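Side-chain contacts in probable 2-oxoacid ferredoxin oxidoreductase, alpha chain (Thermoplasma acidophilum, PDB 3JU3), which probably catalyses, as part of a larger enzyme, the coenzyme A-dependent oxidative decarboxylation of 2-oxoacids such as 2-oxoglutarate, passing the electrons to ferredoxin: residues A[17-22]-A[77-82]; A[23-28]-A[42-47]; A[33-38]-A[111-116]; A[81-84]-A[90-93]; A[93-98]-A[106-111]. All coordinates share one frame; numbering follows the deposited sequence.

Contact 1: A[17-22]-A[77-82]; sequences TFVTWG and AQAAQM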
# COMPACT_ATOMS: atom_id res chain seq x y z
N THR A 17 -17.42 14.28 13.31
CA THR A 17 -16.92 14.72 12.02
C THR A 17 -15.71 13.87 11.64
O THR A 17 -14.62 14.00 12.21
CB THR A 17 -16.51 16.22 12.12
OG1 THR A 17 -17.70 16.99 12.31
CG2 THR A 17 -15.76 16.74 10.84
N PHE A 18 -15.92 12.98 10.69
CA PHE A 18 -14.83 12.18 10.13
C PHE A 18 -14.02 13.06 9.19
O PHE A 18 -14.56 13.98 8.58
CB PHE A 18 -15.38 10.99 9.35
CG PHE A 18 -16.02 9.92 10.20
CD1 PHE A 18 -15.23 9.08 10.98
CD2 PHE A 18 -17.42 9.74 10.22
CE1 PHE A 18 -15.81 8.07 11.77
CE2 PHE A 18 -18.01 8.73 11.04
CZ PHE A 18 -17.21 7.91 11.78
N VAL A 19 -12.70 12.81 9.10
CA VAL A 19 -11.84 13.46 8.11
C VAL A 19 -11.10 12.34 7.40
O VAL A 19 -10.52 11.46 8.06
CB VAL A 19 -10.81 14.38 8.75
CG1 VAL A 19 -10.00 15.15 7.65
CG2 VAL A 19 -11.48 15.36 9.66
N THR A 20 -11.11 12.36 6.06
CA THR A 20 -10.27 11.46 5.32
C THR A 20 -9.99 12.02 3.92
O THR A 20 -10.42 13.14 3.57
CB THR A 20 -10.86 10.01 5.29
OG1 THR A 20 -9.78 9.06 5.11
CG2 THR A 20 -11.88 9.84 4.15
N TRP A 21 -9.26 11.23 3.14
CA TRP A 21 -8.88 11.57 1.79
C TRP A 21 -8.73 10.20 1.13
O TRP A 21 -8.67 9.17 1.80
CB TRP A 21 -7.54 12.34 1.77
CG TRP A 21 -6.39 11.51 2.31
CD1 TRP A 21 -6.10 11.25 3.63
CD2 TRP A 21 -5.45 10.76 1.55
NE1 TRP A 21 -5.01 10.41 3.72
CE2 TRP A 21 -4.60 10.10 2.45
CE3 TRP A 21 -5.23 10.60 0.17
CZ2 TRP A 21 -3.54 9.31 2.03
CZ3 TRP A 21 -4.18 9.81 -0.24
CH2 TRP A 21 -3.36 9.15 0.69
N GLY A 22 -8.65 10.18 -0.18
CA GLY A 22 -8.31 8.95 -0.87
C GLY A 22 -9.30 7.83 -0.68
O GLY A 22 -10.51 8.05 -0.72
N ALA A 77 -1.21 8.12 4.56
CA ALA A 77 -1.14 9.21 5.55
C ALA A 77 -2.44 9.32 6.36
O ALA A 77 -3.54 8.87 5.90
CB ALA A 77 -0.86 10.55 4.89
N GLN A 78 -2.24 9.87 7.55
CA GLN A 78 -3.25 10.42 8.41
C GLN A 78 -3.31 11.88 7.99
O GLN A 78 -2.29 12.56 8.03
CB GLN A 78 -2.76 10.31 9.88
CG GLN A 78 -2.59 8.87 10.37
CD GLN A 78 -1.79 8.71 11.67
OE1 GLN A 78 -1.90 9.52 12.60
NE2 GLN A 78 -1.00 7.65 11.75
N ALA A 79 -4.48 12.36 7.56
CA ALA A 79 -4.63 13.78 7.24
C ALA A 79 -4.34 14.70 8.44
O ALA A 79 -4.21 15.91 8.23
CB ALA A 79 -5.99 14.10 6.65
N ALA A 80 -4.23 14.15 9.66
CA ALA A 80 -4.05 14.97 10.86
C ALA A 80 -2.75 15.75 10.80
O ALA A 80 -2.67 16.88 11.29
CB ALA A 80 -4.08 14.11 12.17
N GLN A 81 -1.70 15.13 10.27
CA GLN A 81 -0.41 15.78 10.26
C GLN A 81 -0.47 17.07 9.45
O GLN A 81 -0.07 18.15 9.93
CB GLN A 81 0.70 14.85 9.75
CG GLN A 81 1.58 14.30 10.88
CD GLN A 81 2.53 13.22 10.38
OE1 GLN A 81 2.09 12.15 9.96
NE2 GLN A 81 3.84 13.50 10.43
N MSE A 82 -0.99 16.99 8.25
CA MSE A 82 -0.97 18.18 7.40
C MSE A 82 -2.00 19.22 7.85
O MSE A 82 -1.79 20.40 7.66
CB MSE A 82 -1.08 17.79 5.92
CG MSE A 82 -2.45 17.87 5.34
SE MSE A 82 -2.49 17.17 3.52
CE MSE A 82 -3.64 15.65 3.89
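Trp21 NE1 donates a hydrogen bond to Ala77 O at 3.0 Å, with an N-H...O angle of 160°. The acceptor lies 6° out of the indole plane, so the bond leaves the ring at its edge; seen from Ala77, the donor stands well above the carbonyl plane and is not on a lone pair. Trp21 CB already points to the other segment, and chi1 of 63°, with CG between the backbone N and the carbonyl carbon, sets where NE1 meets Ala77 O. The six-membered end of the indole also touches that segment, Trp21 CZ2 lying 4.1 Å from Ala77 CB. Ala79 CB meets the five-membered end obliquely, 4.2 Å from Trp21 CD1. Val19 CG1 lies 4.3 Å from Ala79 CB. A phenylalanine in place of Trp21 would probably leave Ala77 O without this N-H donor and weaken the apolar contact with Ala77. Phe50 of the second subunit packs edge-to-face against Trp21. Thr17 to Val19 of strand 16-21 pair in a parallel ladder with that same chain. The contact holds the end of strand 68-77 and the first turn of helix 79-87 against strand 16-21, while Phe18 packs on helix 25-37.

Contact 2: A[23-28]-A[42-47]; sequences SQKGPI and ANLLYL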
# COMPACT_ATOMS: atom_id res chain seq x y z
N SER A 23 -8.78 6.63 -0.43
CA SER A 23 -9.56 5.42 -0.63
C SER A 23 -10.63 5.13 0.46
O SER A 23 -11.57 4.38 0.20
CB SER A 23 -8.63 4.22 -0.80
OG SER A 23 -8.07 3.90 0.47
N GLN A 24 -10.49 5.73 1.65
CA GLN A 24 -11.39 5.39 2.77
C GLN A 24 -12.70 6.19 2.71
O GLN A 24 -13.60 6.02 3.57
CB GLN A 24 -10.69 5.59 4.12
CG GLN A 24 -9.57 4.59 4.35
CD GLN A 24 -10.07 3.15 4.16
OE1 GLN A 24 -9.65 2.47 3.24
NE2 GLN A 24 -10.98 2.71 5.02
N LYS A 25 -12.85 7.00 1.66
CA LYS A 25 -14.06 7.81 1.53
C LYS A 25 -15.27 6.92 1.62
O LYS A 25 -16.18 7.19 2.41
CB LYS A 25 -14.12 8.65 0.25
CG LYS A 25 -15.40 9.44 0.18
CD LYS A 25 -15.51 10.41 -0.98
CE LYS A 25 -16.30 9.80 -2.13
NZ LYS A 25 -16.63 10.81 -3.19
N GLY A 26 -15.33 5.90 0.79
CA GLY A 26 -16.55 5.06 0.69
C GLY A 26 -16.90 4.31 1.99
O GLY A 26 -18.04 4.31 2.44
N PRO A 27 -15.91 3.66 2.60
CA PRO A 27 -16.12 3.04 3.89
C PRO A 27 -16.73 4.01 4.96
O PRO A 27 -17.66 3.63 5.69
CB PRO A 27 -14.70 2.63 4.28
CG PRO A 27 -14.12 2.17 2.97
CD PRO A 27 -14.58 3.32 2.05
N ILE A 28 -16.21 5.22 5.04
CA ILE A 28 -16.74 6.21 5.99
C ILE A 28 -18.21 6.56 5.69
O ILE A 28 -19.05 6.61 6.60
CB ILE A 28 -15.92 7.49 5.98
CG1 ILE A 28 -14.52 7.22 6.54
CG2 ILE A 28 -16.63 8.58 6.83
CD1 ILE A 28 -13.76 8.45 6.82
N ALA A 42 -23.34 12.15 11.71
CA ALA A 42 -21.92 12.23 11.43
C ALA A 42 -21.81 12.92 10.09
O ALA A 42 -22.70 12.77 9.23
CB ALA A 42 -21.29 10.84 11.42
N ASN A 43 -20.75 13.70 9.91
CA ASN A 43 -20.48 14.25 8.60
C ASN A 43 -19.03 13.89 8.21
O ASN A 43 -18.33 13.24 9.00
CB ASN A 43 -20.81 15.77 8.53
CG ASN A 43 -20.05 16.59 9.58
OD1 ASN A 43 -19.07 16.13 10.14
ND2 ASN A 43 -20.52 17.81 9.85
N LEU A 44 -18.61 14.24 6.99
CA LEU A 44 -17.28 13.84 6.51
C LEU A 44 -16.62 15.03 5.85
O LEU A 44 -17.16 15.57 4.87
CB LEU A 44 -17.35 12.63 5.53
CG LEU A 44 -16.05 12.36 4.74
CD1 LEU A 44 -14.87 12.01 5.65
CD2 LEU A 44 -16.21 11.28 3.69
N LEU A 45 -15.48 15.46 6.39
CA LEU A 45 -14.67 16.47 5.72
C LEU A 45 -13.73 15.66 4.84
O LEU A 45 -12.91 14.92 5.34
CB LEU A 45 -13.91 17.34 6.71
CG LEU A 45 -12.79 18.24 6.20
CD1 LEU A 45 -13.40 19.26 5.33
CD2 LEU A 45 -12.08 18.95 7.40
N TYR A 46 -13.89 15.80 3.54
CA TYR A 46 -13.14 15.02 2.58
C TYR A 46 -12.15 15.95 1.88
O TYR A 46 -12.54 16.93 1.25
CB TYR A 46 -14.11 14.43 1.56
CG TYR A 46 -13.47 13.62 0.49
CD1 TYR A 46 -12.79 12.45 0.77
CD2 TYR A 46 -13.56 14.03 -0.83
CE1 TYR A 46 -12.22 11.72 -0.24
CE2 TYR A 46 -12.99 13.34 -1.81
CZ TYR A 46 -12.33 12.19 -1.52
OH TYR A 46 -11.81 11.52 -2.59
N LEU A 47 -10.86 15.62 2.01
CA LEU A 47 -9.82 16.39 1.35
C LEU A 47 -9.55 15.78 -0.02
O LEU A 47 -9.26 14.58 -0.14
CB LEU A 47 -8.55 16.42 2.19
CG LEU A 47 -8.83 16.87 3.64
CD1 LEU A 47 -7.59 16.83 4.55
CD2 LEU A 47 -9.54 18.26 3.71
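Lys25 lies across Tyr46, and its aliphatic chain can be followed atom by atom over the ring. Lys25 CB starts the contact 3.6 Å from Tyr46 CE1. Lys25 CG follows, close to CE1 and CD1 of the tyrosine, and also faces Leu44 CD2 at 4.0 Å. Lys25 CD then sits over the middle of the ring, 3.6 Å from the Tyr46 centroid and only 12° off the ring normal, which meets the criterion for a CH-pi contact over the face. At chi3 the chain bends (98°), and Lys25 NZ ends 5.0 Å from the centroid of the Tyr46 ring; any cation-pi attraction is therefore weak at most, and the methylenes carry the contact. The two side chains cross at about a right angle.

Deeper in, Ile28 also crosses Leu44 at about a right angle. In one of its two modelled conformers, Ile28 CD1 lies 3.9 Å from Leu44 CD1, with CG2 alongside.

This is the helix-on-sheet interface of a beta-alpha-beta unit in core domain II of the pyruvate:ferredoxin oxidoreductase family: strand 16-21, helix 25-37 and strand 42-47, the two strands parallel neighbours. Strand 6-9 runs antiparallel on the far edge of strand 42-47, where Val7 touches Tyr46, while Phe18 and Thr20 of strand 16-21 pack on Ile28.

Contact 3: A[33-38]-A[111-116]; sequences EDLKEE and SAKEIL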
# COMPACT_ATOMS: atom_id res chain seq x y z
N GLU A 33 -24.10 6.11 7.34
CA GLU A 33 -25.48 5.63 7.18
C GLU A 33 -25.87 4.68 8.32
O GLU A 33 -26.97 4.80 8.85
CB GLU A 33 -25.73 4.98 5.81
CG GLU A 33 -25.65 5.94 4.62
CD GLU A 33 -26.45 7.24 4.81
OE1 GLU A 33 -27.68 7.25 4.54
OE2 GLU A 33 -25.85 8.26 5.21
N ASP A 34 -24.97 3.78 8.69
CA ASP A 34 -25.16 2.90 9.85
C ASP A 34 -25.39 3.67 11.17
O ASP A 34 -26.24 3.30 11.99
CB ASP A 34 -23.97 1.96 10.00
CG ASP A 34 -23.75 1.11 8.78
OD1 ASP A 34 -24.73 0.67 8.15
OD2 ASP A 34 -22.57 0.86 8.45
N LEU A 35 -24.64 4.75 11.38
CA LEU A 35 -24.81 5.58 12.58
C LEU A 35 -26.23 6.19 12.71
O LEU A 35 -26.79 6.25 13.81
CB LEU A 35 -23.70 6.66 12.65
CG LEU A 35 -22.31 6.17 13.08
CD1 LEU A 35 -21.28 7.27 12.76
CD2 LEU A 35 -22.26 5.77 14.57
N LYS A 36 -26.79 6.65 11.60
CA LYS A 36 -28.14 7.22 11.57
C LYS A 36 -29.14 6.24 12.20
O LYS A 36 -30.07 6.66 12.90
CB LYS A 36 -28.54 7.51 10.11
CG LYS A 36 -28.05 8.81 9.60
CD LYS A 36 -28.30 8.93 8.11
CE LYS A 36 -27.40 10.02 7.51
NZ LYS A 36 -27.71 10.20 6.06
N GLU A 37 -28.91 4.95 11.96
CA GLU A 37 -29.80 3.89 12.44
C GLU A 37 -29.86 3.86 13.96
O GLU A 37 -30.86 3.45 14.51
CB GLU A 37 -29.38 2.52 11.89
CG GLU A 37 -29.73 2.38 10.41
CD GLU A 37 -29.37 1.02 9.79
OE1 GLU A 37 -29.23 -0.00 10.51
OE2 GLU A 37 -29.28 0.98 8.55
N GLU A 38 -28.78 4.29 14.61
CA GLU A 38 -28.70 4.36 16.05
C GLU A 38 -28.94 5.77 16.55
O GLU A 38 -28.70 6.05 17.74
CB GLU A 38 -27.31 3.94 16.53
CG GLU A 38 -27.08 2.50 16.54
CD GLU A 38 -25.69 2.20 17.02
OE1 GLU A 38 -25.49 2.11 18.25
OE2 GLU A 38 -24.81 2.06 16.15
N SER A 111 -15.09 1.62 16.68
CA SER A 111 -14.12 2.60 17.19
C SER A 111 -14.72 3.96 17.33
O SER A 111 -14.40 4.70 18.27
CB SER A 111 -12.92 2.76 16.25
OG SER A 111 -12.39 1.52 15.88
N ALA A 112 -15.52 4.31 16.33
CA ALA A 112 -16.22 5.59 16.26
C ALA A 112 -17.13 5.83 17.50
O ALA A 112 -17.11 6.91 18.12
CB ALA A 112 -17.03 5.69 14.95
N LYS A 113 -17.90 4.81 17.85
CA LYS A 113 -18.77 4.87 19.04
C LYS A 113 -17.94 4.94 20.33
O LYS A 113 -18.25 5.76 21.22
CB LYS A 113 -19.77 3.73 19.03
CG LYS A 113 -20.82 3.93 17.97
CD LYS A 113 -21.98 2.97 18.10
CE LYS A 113 -21.68 1.67 17.41
NZ LYS A 113 -22.77 0.66 17.56
N GLU A 114 -16.90 4.11 20.42
CA GLU A 114 -15.95 4.18 21.53
C GLU A 114 -15.43 5.60 21.72
O GLU A 114 -15.34 6.08 22.85
CB GLU A 114 -14.78 3.22 21.32
CG GLU A 114 -13.85 3.12 22.52
CD GLU A 114 -12.64 2.23 22.26
OE1 GLU A 114 -12.00 2.40 21.20
OE2 GLU A 114 -12.32 1.38 23.13
N ILE A 115 -15.11 6.28 20.61
CA ILE A 115 -14.51 7.60 20.67
C ILE A 115 -15.57 8.62 21.13
O ILE A 115 -15.29 9.52 21.94
CB ILE A 115 -13.89 8.01 19.26
CG1 ILE A 115 -12.54 7.28 19.04
CG2 ILE A 115 -13.72 9.51 19.16
CD1 ILE A 115 -12.01 7.28 17.58
N LEU A 116 -16.76 8.46 20.58
CA LEU A 116 -17.94 9.22 20.96
C LEU A 116 -18.21 9.14 22.47
O LEU A 116 -18.45 10.16 23.13
CB LEU A 116 -19.14 8.70 20.16
CG LEU A 116 -20.49 9.39 20.35
CD1 LEU A 116 -20.41 10.89 20.05
CD2 LEU A 116 -21.49 8.71 19.47
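Glu38 and Lys113 form a salt bridge where two helical segments pack against each other: residues 33-38, on helix 25-37 of the beta-alpha-beta unit and just beyond it, and residues 111-116 of the C-terminal helix 105-117. The side chains come from opposite directions. Lys113 NZ reaches Glu38 OE2 at 2.8 Å and, more weakly, Glu38 OE1 at 3.2 Å, so the ammonium addresses both oxygens of one carboxylate. Glu38 is exposed, which makes this a surface ion pair.

The lysine's own chain supplies the apolar half of the contact. Lys113 CG lies 4.1 Å from Leu35 CD2, the two side chains sliding past each other in opposite directions. Further along, the chain bends at chi3 (-86°), and this bend carries CE and NZ to the carboxylate while CG stays beside the leucine. Glu38 is extended beyond CG, with chi2 at 180°, and reaches toward the lysine. A methionine replacing Lys113 would probably leave the Glu38 carboxylate without its charged mate.

In the next shell, buried Leu35 also packs on Ile16 and Phe18 of strand 16-21 and on Leu109 of helix 105-117, which ties the helix pair to the sheet. Leu116 touches Ile40, in the loop after helix 25-37. The backbone leading to the acid is held by a bond from Glu38 N to Leu35 O. At the ion pair itself, Lys113 CE comes within 3.4 Å of Glu38 OE2, and NZ meets that oxygen on its syn side, 19° out of the carboxylate plane.

Contact 4: A[81-84]-A[90-93]; sequences QMIK and DIKN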
# COMPACT_ATOMS: atom_id res chain seq x y z
N GLN A 81 -1.70 15.13 10.27
CA GLN A 81 -0.41 15.78 10.26
C GLN A 81 -0.47 17.07 9.45
O GLN A 81 -0.07 18.15 9.93
CB GLN A 81 0.70 14.85 9.75
CG GLN A 81 1.58 14.30 10.88
CD GLN A 81 2.53 13.22 10.38
OE1 GLN A 81 2.09 12.15 9.96
NE2 GLN A 81 3.84 13.50 10.43
N MSE A 82 -0.99 16.99 8.25
CA MSE A 82 -0.97 18.18 7.40
C MSE A 82 -2.00 19.22 7.85
O MSE A 82 -1.79 20.40 7.66
CB MSE A 82 -1.08 17.79 5.92
CG MSE A 82 -2.45 17.87 5.34
SE MSE A 82 -2.49 17.17 3.52
CE MSE A 82 -3.64 15.65 3.89
N ILE A 83 -3.10 18.78 8.45
CA ILE A 83 -4.14 19.66 8.99
C ILE A 83 -3.55 20.49 10.13
O ILE A 83 -3.79 21.70 10.21
CB ILE A 83 -5.37 18.87 9.47
CG1 ILE A 83 -6.10 18.27 8.27
CG2 ILE A 83 -6.35 19.76 10.32
CD1 ILE A 83 -7.26 17.34 8.63
N LYS A 84 -2.80 19.83 11.01
CA LYS A 84 -2.11 20.49 12.09
C LYS A 84 -1.10 21.51 11.56
O LYS A 84 -1.01 22.61 12.11
CB LYS A 84 -1.39 19.49 13.02
CG LYS A 84 -0.72 20.19 14.20
CD LYS A 84 -0.35 19.22 15.30
CE LYS A 84 1.05 18.66 15.13
NZ LYS A 84 1.34 17.68 16.21
N ASP A 90 -5.05 20.25 16.25
CA ASP A 90 -4.57 18.89 16.44
C ASP A 90 -5.71 17.95 16.82
O ASP A 90 -6.13 17.87 17.99
CB ASP A 90 -3.40 18.80 17.44
CG ASP A 90 -2.61 17.49 17.30
OD1 ASP A 90 -2.74 16.83 16.24
OD2 ASP A 90 -1.89 17.10 18.24
N ILE A 91 -6.19 17.23 15.82
CA ILE A 91 -7.16 16.16 15.98
C ILE A 91 -6.57 15.07 16.85
O ILE A 91 -5.63 14.38 16.44
CB ILE A 91 -7.56 15.57 14.60
CG1 ILE A 91 -8.08 16.69 13.69
CG2 ILE A 91 -8.52 14.38 14.78
CD1 ILE A 91 -8.09 16.35 12.21
N LYS A 92 -7.14 14.90 18.05
CA LYS A 92 -6.62 13.86 18.95
C LYS A 92 -7.12 12.44 18.71
O LYS A 92 -6.42 11.47 19.05
CB LYS A 92 -6.69 14.28 20.42
CG LYS A 92 -5.51 15.16 20.80
CD LYS A 92 -5.64 15.72 22.20
CE LYS A 92 -4.93 17.05 22.30
NZ LYS A 92 -4.89 17.53 23.71
N ASN A 93 -8.29 12.29 18.09
CA ASN A 93 -8.83 10.95 17.87
C ASN A 93 -8.57 10.46 16.48
O ASN A 93 -8.72 11.20 15.50
CB ASN A 93 -10.32 10.89 18.16
CG ASN A 93 -10.65 11.37 19.54
OD1 ASN A 93 -10.36 10.69 20.53
ND2 ASN A 93 -11.25 12.55 19.63
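Lys84 and Asp90 cross obliquely, and the lysine meets the acid mainly with its methylenes. Lys84 CD stands 3.5 Å from Asp90 CG and equally near Asp90 OD1, with Asp90 CB slightly farther at 3.7 Å. The charged end arrives less closely: Lys84 NZ is 3.9 Å from Asp90 OD2, a long salt bridge, beyond hydrogen-bonding distance. Lys84 CG is anti to the backbone N (chi1 -177°), and the bend at chi3 (91°) leaves CD against the carboxylate while NZ continues past it. Both residues are exposed, so solvent probably weakens the ionic attraction further.

The segments belong to a helix and the loop that returns from it: helix 79-87 is followed by residues 90-93, which lead into the short strand 93-95. Lys84 and Asp90 bring the two backbones nearest, with CA atoms 5.2 Å apart.

On the buried side, Ile83 and Ile91 meet at a slant, methyl to methyl, CD1 of Ile83 lying 3.8 Å from CD1 of Ile91. The second subunit adds Leu62 against Ile83 and Val68 against Ile91, and Asn93 joins a parallel ladder with a strand of that chain.

Contact 5: A[93-98]-A[106-111]; sequences NKILKY and DEILKS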
# COMPACT_ATOMS: atom_id res chain seq x y z
N ASN A 93 -8.29 12.29 18.09
CA ASN A 93 -8.83 10.95 17.87
C ASN A 93 -8.57 10.46 16.48
O ASN A 93 -8.72 11.20 15.50
CB ASN A 93 -10.32 10.89 18.16
CG ASN A 93 -10.65 11.37 19.54
OD1 ASN A 93 -10.36 10.69 20.53
ND2 ASN A 93 -11.25 12.55 19.63
N LYS A 94 -8.20 9.19 16.35
CA LYS A 94 -7.88 8.69 15.01
C LYS A 94 -8.28 7.23 14.86
O LYS A 94 -8.37 6.49 15.84
CB LYS A 94 -6.39 8.93 14.67
CG LYS A 94 -5.42 8.12 15.52
CD LYS A 94 -4.04 8.77 15.59
CE LYS A 94 -3.12 8.02 16.56
NZ LYS A 94 -3.65 7.98 17.96
N ILE A 95 -8.57 6.84 13.63
CA ILE A 95 -8.81 5.46 13.30
C ILE A 95 -7.69 5.09 12.34
O ILE A 95 -7.65 5.58 11.20
CB ILE A 95 -10.23 5.30 12.69
CG1 ILE A 95 -11.28 5.52 13.78
CG2 ILE A 95 -10.40 3.93 11.95
CD1 ILE A 95 -12.70 5.37 13.34
N LEU A 96 -6.76 4.27 12.82
CA LEU A 96 -5.59 3.80 12.04
C LEU A 96 -5.87 2.44 11.41
O LEU A 96 -6.85 1.79 11.77
CB LEU A 96 -4.38 3.64 12.97
CG LEU A 96 -3.94 4.83 13.83
CD1 LEU A 96 -2.62 4.54 14.56
CD2 LEU A 96 -3.85 6.10 12.98
N LYS A 97 -4.99 1.99 10.51
CA LYS A 97 -5.05 0.62 9.99
C LYS A 97 -4.83 -0.41 11.11
O LYS A 97 -3.99 -0.21 12.00
CB LYS A 97 -4.04 0.40 8.87
N TYR A 98 -5.60 -1.50 11.05
CA TYR A 98 -5.62 -2.53 12.10
C TYR A 98 -5.12 -3.88 11.61
O TYR A 98 -5.76 -4.55 10.80
CB TYR A 98 -7.03 -2.67 12.72
N ASP A 106 -17.79 -2.38 10.27
CA ASP A 106 -18.18 -2.74 11.63
C ASP A 106 -17.11 -2.35 12.64
O ASP A 106 -17.43 -1.89 13.74
CB ASP A 106 -18.51 -4.23 11.72
CG ASP A 106 -19.63 -4.65 10.78
OD1 ASP A 106 -20.33 -3.77 10.23
OD2 ASP A 106 -19.82 -5.88 10.59
N GLU A 107 -15.83 -2.52 12.28
CA GLU A 107 -14.73 -2.12 13.16
C GLU A 107 -14.62 -0.62 13.27
O GLU A 107 -14.34 -0.09 14.35
CB GLU A 107 -13.40 -2.72 12.70
CG GLU A 107 -13.22 -4.17 13.09
CD GLU A 107 -12.00 -4.81 12.44
OE1 GLU A 107 -11.31 -4.12 11.66
OE2 GLU A 107 -11.73 -6.00 12.72
N ILE A 108 -14.84 0.07 12.15
CA ILE A 108 -14.80 1.51 12.13
C ILE A 108 -15.96 2.05 12.99
O ILE A 108 -15.77 2.94 13.83
CB ILE A 108 -14.89 2.10 10.67
CG1 ILE A 108 -13.66 1.71 9.84
CG2 ILE A 108 -15.04 3.65 10.71
CD1 ILE A 108 -13.76 2.15 8.39
N LEU A 109 -17.15 1.49 12.77
CA LEU A 109 -18.34 1.84 13.54
C LEU A 109 -18.04 1.69 15.04
O LEU A 109 -18.26 2.63 15.84
CB LEU A 109 -19.52 0.96 13.10
CG LEU A 109 -20.94 1.17 13.62
CD1 LEU A 109 -21.32 2.61 13.48
CD2 LEU A 109 -21.92 0.31 12.83
N LYS A 110 -17.47 0.55 15.39
CA LYS A 110 -17.10 0.24 16.76
C LYS A 110 -16.21 1.31 17.36
O LYS A 110 -16.54 1.83 18.44
CB LYS A 110 -16.43 -1.14 16.86
CG LYS A 110 -16.47 -1.74 18.27
CD LYS A 110 -15.99 -3.16 18.29
CE LYS A 110 -15.75 -3.60 19.72
NZ LYS A 110 -14.52 -2.94 20.25
N SER A 111 -15.09 1.62 16.68
CA SER A 111 -14.12 2.60 17.19
C SER A 111 -14.72 3.96 17.33
O SER A 111 -14.40 4.70 18.27
CB SER A 111 -12.92 2.76 16.25
OG SER A 111 -12.39 1.52 15.88
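Ile95 packs the short strand 93-95 onto helix 105-117, a strand-on-helix contact between elements joined by the intervening loop of the chain. The apolar contacts are made by a single branch. Ile95 CD1 lies 3.9 Å from Ile108 CG2 and 3.9 Å from Ser111 CB, so one methyl touches two residues three apart in the helix sequence, about one turn. Ile95 CG1 adds a contact of 4.1 Å to Ser111 CB. With chi1 of -70° and chi2 of -179°, the Ile95 chain runs out extended to CD1, beside the backbone N at its start. Ile95 and Ile108 cross at about a right angle. Both are buried, and no hydrogen bond joins the two segments; the nearest CA atoms, those of Ile95 and Ser111, remain 7.2 Å apart. Further apolar cover comes from Ile69 of the second subunit, which packs on Ile95, and from Val31 of helix 25-37, which reaches Ile108.

The polar interactions lie around this apolar contact. Glu107 makes a salt bridge through OE1 with Arg101, and the same oxygen accepts a bond from Thr104 N just before the helix. Across the strand, Asn93, Lys94 and Ile95 pair in a parallel ladder with the second subunit.

Ser111 has its apolar and polar roles divided within one residue: CB faces the isoleucine, while OG turns back to its own helix. Ser111 OG donates to Glu107 O at 3.0 Å, tilted 30° from the carbonyl plane, and Ser111 N reaches that same oxygen from the opposite face.

Overall arrangement
Contacts 1 and 2 lie nearest the middle of the chain, each centred about 5 Å from the chain's centre, and share one sheet through neighbouring strands 16-21 and 42-47. The centres of contacts 3, 4 and 5 lie farther out, at about 17, 13 and 14 Å. Helix 25-37 serves contacts 2 and 3, helix 79-87 contacts 1 and 4, and helix 105-117 contacts 3 and 5. Contacts 1 and 5 are buried, the former with a hydrogen bond from the indole N-H and the latter purely apolar across its segments. Contact 2, partly buried, adds a CH-pi contact over Tyr46. The close ion pair of contact 3 and the long one of contact 4 sit at the surface beside buried leucine or isoleucine. All five adjoin the second subunit.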